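Precorrin-6Y C5,15-methyltransferase (Decarboxylating) (Geobacter metallireducens, PDB 3E05) probably methylates a corrin-ring precursor with S-adenosyl-methionine in adenosylcobalamin biosynthesis, this chain being the C-terminal domain of the longer enzyme. Local coordinates at residues D[59-72]-D[89-103]. Sequence-based numbering, arbitrary orientation.
Sequences SNLMPNGRIFALER and ARNVTLVEAFAPEGL
Strands 66-71 and 92-96 run parallel, their axes 4.6 Å apart at closest approach and 23° between their directions, paired from I67-V92 to L70-V95. I67 N hydrogen-bonds to N91 O, and I67 O receives T93 N at 2.8 Å. The ladder continues with A69 N to T93 O, V95 N to A69 O and E71 N to V95 O; the last bond, A97 N to E71 O, is weak. N91 reaches back to the turn after helix 53-61. Its chi1 of 57° sets CG between the backbone N and the carbonyl carbon, and ND2 donates to G65 O at 3.1 Å. That oxygen lies in the amide plane of N91, but the donor sits above the carbonyl plane of G65. N91 ND2 is 2.8 Å from M62 O. N91 OD1 lies close to S59 CB, while S59 OG hydrogen-bonds to I56 O. The two strands and helix 74-86 form a beta-alpha-beta unit of the Rossmann-like methyltransferase fold; strand 92-96 is outermost within the chain, and strand 43-47 flanks 66-71. On one face, V92 CG2 packs on I67 CB, and V92 CG1 meets A69 CB at 3.9 Å. On the other face, T93 CB lies 3.8 Å from F68 CD1, and V95 CG2 reaches that ring's edge. L70 lies alongside V95, and its CD2 meets A97 CB and L103 CD2, both at 3.8 Å. E71 OE1 accepts from G50 N and OE2 from N73 N. R72, extended from CG to NE, lies alongside F98, with CD 3.4 Å from F98 CD1 and guanidinium and ring planes 26° apart.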
loop_
_atom_site.group_PDB
_atom_site.type_symbol
_atom_site.label_atom_id
_atom_site.label_comp_id
_atom_site.label_asym_id
_atom_site.label_seq_id
_atom_site.Cartn_x
_atom_site.Cartn_y
_atom_site.Cartn_z
ATOM N N SER D 59 -10.751 -26.698 -0.481
ATOM C CA SER D 59 -11.288 -28.003 -0.860
ATOM C C SER D 59 -10.916 -28.371 -2.292
ATOM O O SER D 59 -10.730 -29.550 -2.604
ATOM C CB SER D 59 -12.801 -28.053 -0.629
ATOM O OG SER D 59 -13.516 -27.511 -1.720
ATOM N N ASN D 60 -10.788 -27.363 -3.156
ATOM C CA ASN D 60 -10.311 -27.582 -4.513
ATOM C C ASN D 60 -8.840 -28.002 -4.531
ATOM O O ASN D 60 -8.419 -28.804 -5.383
ATOM C CB ASN D 60 -10.520 -26.337 -5.364
ATOM C CG ASN D 60 -11.975 -26.095 -5.711
ATOM O OD1 ASN D 60 -12.822 -26.977 -5.570
ATOM N ND2 ASN D 60 -12.267 -24.897 -6.190
ATOM N N LEU D 61 -8.075 -27.473 -3.573
ATOM C CA LEU D 61 -6.639 -27.743 -3.448
ATOM C C LEU D 61 -6.358 -29.040 -2.708
ATOM O O LEU D 61 -5.263 -29.607 -2.830
ATOM C CB LEU D 61 -5.931 -26.606 -2.703
ATOM C CG LEU D 61 -5.907 -25.181 -3.277
ATOM C CD1 LEU D 61 -5.314 -24.205 -2.261
ATOM C CD2 LEU D 61 -5.119 -25.140 -4.522
ATOM N N MET D 62 -7.331 -29.486 -1.909
ATOM C CA MET D 62 -7.237 -30.755 -1.202
ATOM C C MET D 62 -8.474 -31.608 -1.493
ATOM O O MET D 62 -9.331 -31.747 -0.619
ATOM C CB MET D 62 -7.123 -30.542 0.315
ATOM C CG MET D 62 -5.957 -29.695 0.773
ATOM S SD MET D 62 -5.798 -29.615 2.569
ATOM C CE MET D 62 -7.341 -28.859 3.052
ATOM N N PRO D 63 -8.569 -32.199 -2.708
ATOM C CA PRO D 63 -9.786 -32.948 -3.078
ATOM C C PRO D 63 -10.071 -34.134 -2.157
ATOM O O PRO D 63 -11.239 -34.481 -1.924
ATOM C CB PRO D 63 -9.481 -33.459 -4.494
ATOM C CG PRO D 63 -8.333 -32.646 -4.979
ATOM C CD PRO D 63 -7.559 -32.230 -3.781
ATOM N N ASN D 64 -9.011 -34.733 -1.630
ATOM C CA ASN D 64 -9.143 -35.857 -0.714
ATOM C C ASN D 64 -8.918 -35.490 0.750
ATOM O O ASN D 64 -8.932 -36.366 1.620
ATOM C CB ASN D 64 -8.224 -37.003 -1.151
ATOM C CG ASN D 64 -8.541 -37.494 -2.547
ATOM O OD1 ASN D 64 -9.587 -38.107 -2.783
ATOM N ND2 ASN D 64 -7.644 -37.223 -3.485
ATOM N N GLY D 65 -8.727 -34.197 1.021
ATOM C CA GLY D 65 -8.691 -33.697 2.393
ATOM C C GLY D 65 -10.080 -33.568 3.001
ATOM O O GLY D 65 -11.084 -33.746 2.303
ATOM N N ARG D 66 -10.138 -33.256 4.297
ATOM C CA ARG D 66 -11.409 -32.979 4.980
ATOM C C ARG D 66 -11.401 -31.602 5.631
ATOM O O ARG D 66 -10.540 -31.300 6.455
ATOM C CB ARG D 66 -11.724 -34.042 6.042
ATOM C CG ARG D 66 -11.970 -35.453 5.465
ATOM C CD ARG D 66 -12.335 -36.445 6.553
ATOM N NE ARG D 66 -11.195 -36.765 7.404
ATOM C CZ ARG D 66 -11.287 -37.327 8.608
ATOM N NH1 ARG D 66 -12.476 -37.624 9.119
ATOM N NH2 ARG D 66 -10.184 -37.581 9.305
ATOM N N ILE D 67 -12.383 -30.787 5.268
ATOM C CA ILE D 67 -12.487 -29.412 5.765
ATOM C C ILE D 67 -13.748 -29.234 6.603
ATOM O O ILE D 67 -14.833 -29.659 6.208
ATOM C CB ILE D 67 -12.424 -28.387 4.594
ATOM C CG1 ILE D 67 -11.067 -28.465 3.888
ATOM C CG2 ILE D 67 -12.657 -26.969 5.070
ATOM C CD1 ILE D 67 -11.097 -29.175 2.593
ATOM N N PHE D 68 -13.593 -28.616 7.770
ATOM C CA PHE D 68 -14.705 -28.378 8.678
ATOM C C PHE D 68 -14.863 -26.881 8.890
ATOM O O PHE D 68 -13.952 -26.219 9.400
ATOM C CB PHE D 68 -14.479 -29.127 9.995
ATOM C CG PHE D 68 -14.356 -30.618 9.809
ATOM C CD1 PHE D 68 -15.497 -31.423 9.805
ATOM C CD2 PHE D 68 -13.110 -31.212 9.609
ATOM C CE1 PHE D 68 -15.401 -32.800 9.605
ATOM C CE2 PHE D 68 -13.003 -32.583 9.407
ATOM C CZ PHE D 68 -14.158 -33.378 9.406
ATOM N N ALA D 69 -16.012 -26.373 8.461
ATOM C CA ALA D 69 -16.315 -24.949 8.438
ATOM C C ALA D 69 -17.312 -24.604 9.533
ATOM O O ALA D 69 -18.498 -24.973 9.456
ATOM C CB ALA D 69 -16.866 -24.563 7.065
ATOM N N LEU D 70 -16.817 -23.904 10.554
ATOM C CA LEU D 70 -17.602 -23.553 11.729
ATOM C C LEU D 70 -18.137 -22.133 11.641
ATOM O O LEU D 70 -17.376 -21.185 11.398
ATOM C CB LEU D 70 -16.777 -23.714 13.004
ATOM C CG LEU D 70 -16.759 -25.105 13.630
ATOM C CD1 LEU D 70 -15.763 -25.996 12.926
ATOM C CD2 LEU D 70 -16.405 -24.989 15.098
ATOM N N GLU D 71 -19.444 -21.986 11.856
ATOM C CA GLU D 71 -20.099 -20.682 11.785
ATOM C C GLU D 71 -21.272 -20.594 12.756
ATOM O O GLU D 71 -22.105 -21.500 12.814
ATOM C CB GLU D 71 -20.540 -20.391 10.346
ATOM C CG GLU D 71 -21.296 -19.069 10.115
ATOM C CD GLU D 71 -20.524 -17.851 10.590
ATOM O OE1 GLU D 71 -19.396 -17.623 10.119
ATOM O OE2 GLU D 71 -21.049 -17.122 11.456
ATOM N N ARG D 72 -21.311 -19.503 13.524
ATOM C CA ARG D 72 -22.346 -19.282 14.542
ATOM C C ARG D 72 -23.589 -18.534 14.027
ATOM O O ARG D 72 -24.692 -18.759 14.514
ATOM C CB ARG D 72 -21.747 -18.561 15.770
ATOM C CG ARG D 72 -21.371 -17.094 15.530
ATOM C CD ARG D 72 -20.477 -16.551 16.627
ATOM N NE ARG D 72 -20.533 -15.094 16.747
ATOM C CZ ARG D 72 -19.777 -14.246 16.055
ATOM N NH1 ARG D 72 -18.885 -14.693 15.174
ATOM N NH2 ARG D 72 -19.909 -12.940 16.247
ATOM N N ALA D 89 -18.443 -28.318 -3.108
ATOM C CA ALA D 89 -17.409 -28.493 -2.109
ATOM C C ALA D 89 -17.872 -29.577 -1.160
ATOM O O ALA D 89 -18.249 -29.297 -0.018
ATOM C CB ALA D 89 -17.155 -27.189 -1.369
ATOM N N ARG D 90 -17.843 -30.822 -1.643
ATOM C CA ARG D 90 -18.444 -31.948 -0.921
ATOM C C ARG D 90 -17.620 -32.380 0.268
ATOM O O ARG D 90 -18.163 -32.958 1.218
ATOM C CB ARG D 90 -18.664 -33.151 -1.849
ATOM C CG ARG D 90 -19.230 -32.803 -3.204
ATOM C CD ARG D 90 -20.750 -32.764 -3.238
ATOM N NE ARG D 90 -21.355 -34.055 -2.928
ATOM C CZ ARG D 90 -22.661 -34.289 -2.907
ATOM N NH1 ARG D 90 -23.525 -33.325 -3.191
ATOM N NH2 ARG D 90 -23.101 -35.496 -2.594
ATOM N N ASN D 91 -16.317 -32.096 0.227
ATOM C CA ASN D 91 -15.429 -32.469 1.330
ATOM C C ASN D 91 -15.340 -31.407 2.434
ATOM O O ASN D 91 -14.516 -31.501 3.350
ATOM C CB ASN D 91 -14.046 -32.910 0.825
ATOM C CG ASN D 91 -13.343 -31.844 -0.018
ATOM O OD1 ASN D 91 -13.975 -31.071 -0.742
ATOM N ND2 ASN D 91 -12.021 -31.828 0.058
ATOM N N VAL D 92 -16.208 -30.408 2.335
ATOM C CA VAL D 92 -16.427 -29.452 3.415
ATOM C C VAL D 92 -17.676 -29.846 4.203
ATOM O O VAL D 92 -18.763 -29.997 3.637
ATOM C CB VAL D 92 -16.583 -28.012 2.887
ATOM C CG1 VAL D 92 -16.797 -27.044 4.037
ATOM C CG2 VAL D 92 -15.354 -27.600 2.054
ATOM N N THR D 93 -17.508 -30.008 5.509
ATOM C CA THR D 93 -18.629 -30.217 6.394
ATOM C C THR D 93 -18.936 -28.924 7.144
ATOM O O THR D 93 -18.080 -28.389 7.844
ATOM C CB THR D 93 -18.350 -31.376 7.367
ATOM O OG1 THR D 93 -18.201 -32.583 6.608
ATOM C CG2 THR D 93 -19.497 -31.543 8.347
ATOM N N LEU D 94 -20.152 -28.421 6.957
ATOM C CA LEU D 94 -20.616 -27.236 7.652
ATOM C C LEU D 94 -21.013 -27.612 9.067
ATOM O O LEU D 94 -21.862 -28.482 9.272
ATOM C CB LEU D 94 -21.787 -26.589 6.914
ATOM C CG LEU D 94 -22.556 -25.492 7.656
ATOM C CD1 LEU D 94 -21.645 -24.312 8.057
ATOM C CD2 LEU D 94 -23.735 -25.013 6.817
ATOM N N VAL D 95 -20.384 -26.954 10.036
ATOM C CA VAL D 95 -20.616 -27.219 11.453
ATOM C C VAL D 95 -21.189 -25.956 12.092
ATOM O O VAL D 95 -20.592 -24.883 12.024
ATOM C CB VAL D 95 -19.320 -27.653 12.177
ATOM C CG1 VAL D 95 -19.601 -27.993 13.637
ATOM C CG2 VAL D 95 -18.665 -28.840 11.466
ATOM N N GLU D 96 -22.365 -26.077 12.690
ATOM C CA GLU D 96 -22.989 -24.929 13.339
ATOM C C GLU D 96 -22.538 -24.853 14.805
ATOM O O GLU D 96 -22.941 -25.673 15.642
ATOM C CB GLU D 96 -24.512 -25.019 13.212
ATOM C CG GLU D 96 -25.255 -23.869 13.864
ATOM C CD GLU D 96 -26.774 -23.994 13.773
ATOM O OE1 GLU D 96 -27.286 -24.873 13.028
ATOM O OE2 GLU D 96 -27.451 -23.185 14.446
ATOM N N ALA D 97 -21.690 -23.871 15.106
ATOM C CA ALA D 97 -21.038 -23.782 16.414
ATOM C C ALA D 97 -20.485 -22.394 16.699
ATOM O O ALA D 97 -20.210 -21.623 15.777
ATOM C CB ALA D 97 -19.915 -24.815 16.515
ATOM N N PHE D 98 -20.325 -22.103 17.988
ATOM C CA PHE D 98 -19.696 -20.879 18.469
ATOM C C PHE D 98 -18.380 -21.305 19.117
ATOM O O PHE D 98 -18.320 -21.508 20.332
ATOM C CB PHE D 98 -20.638 -20.173 19.468
ATOM C CG PHE D 98 -20.141 -18.831 19.988
ATOM C CD1 PHE D 98 -19.128 -18.117 19.351
ATOM C CD2 PHE D 98 -20.735 -18.268 21.117
ATOM C CE1 PHE D 98 -18.699 -16.879 19.844
ATOM C CE2 PHE D 98 -20.317 -17.033 21.618
ATOM C CZ PHE D 98 -19.298 -16.339 20.978
ATOM N N ALA D 99 -17.337 -21.451 18.289
ATOM C CA ALA D 99 -16.017 -21.934 18.729
ATOM C C ALA D 99 -15.475 -21.149 19.928
ATOM O O ALA D 99 -15.654 -19.927 19.983
ATOM C CB ALA D 99 -15.031 -21.894 17.573
ATOM N N PRO D 100 -14.790 -21.825 20.885
ATOM C CA PRO D 100 -14.252 -23.198 20.939
ATOM C C PRO D 100 -15.242 -24.362 21.138
ATOM O O PRO D 100 -14.817 -25.524 21.106
ATOM C CB PRO D 100 -13.253 -23.137 22.103
ATOM C CG PRO D 100 -13.795 -22.090 23.001
ATOM C CD PRO D 100 -14.476 -21.076 22.119
ATOM N N GLU D 101 -16.524 -24.058 21.348
ATOM C CA GLU D 101 -17.567 -25.093 21.363
ATOM C C GLU D 101 -17.680 -25.718 19.977
ATOM O O GLU D 101 -17.558 -25.025 18.966
ATOM C CB GLU D 101 -18.930 -24.516 21.757
ATOM C CG GLU D 101 -19.028 -23.962 23.176
ATOM C CD GLU D 101 -20.445 -23.535 23.535
ATOM O OE1 GLU D 101 -20.893 -23.867 24.652
ATOM O OE2 GLU D 101 -21.113 -22.875 22.704
ATOM N N GLY D 102 -17.897 -27.029 19.937
ATOM C CA GLY D 102 -18.029 -27.735 18.674
ATOM C C GLY D 102 -16.727 -28.194 18.045
ATOM O O GLY D 102 -16.738 -28.798 16.976
ATOM N N LEU D 103 -15.602 -27.905 18.690
ATOM C CA LEU D 103 -14.311 -28.391 18.200
ATOM C C LEU D 103 -14.045 -29.824 18.644
ATOM O O LEU D 103 -13.256 -30.531 18.022
ATOM C CB LEU D 103 -13.156 -27.488 18.658
ATOM C CG LEU D 103 -13.119 -26.015 18.240
ATOM C CD1 LEU D 103 -11.895 -25.346 18.850
ATOM C CD2 LEU D 103 -13.114 -25.844 16.735
#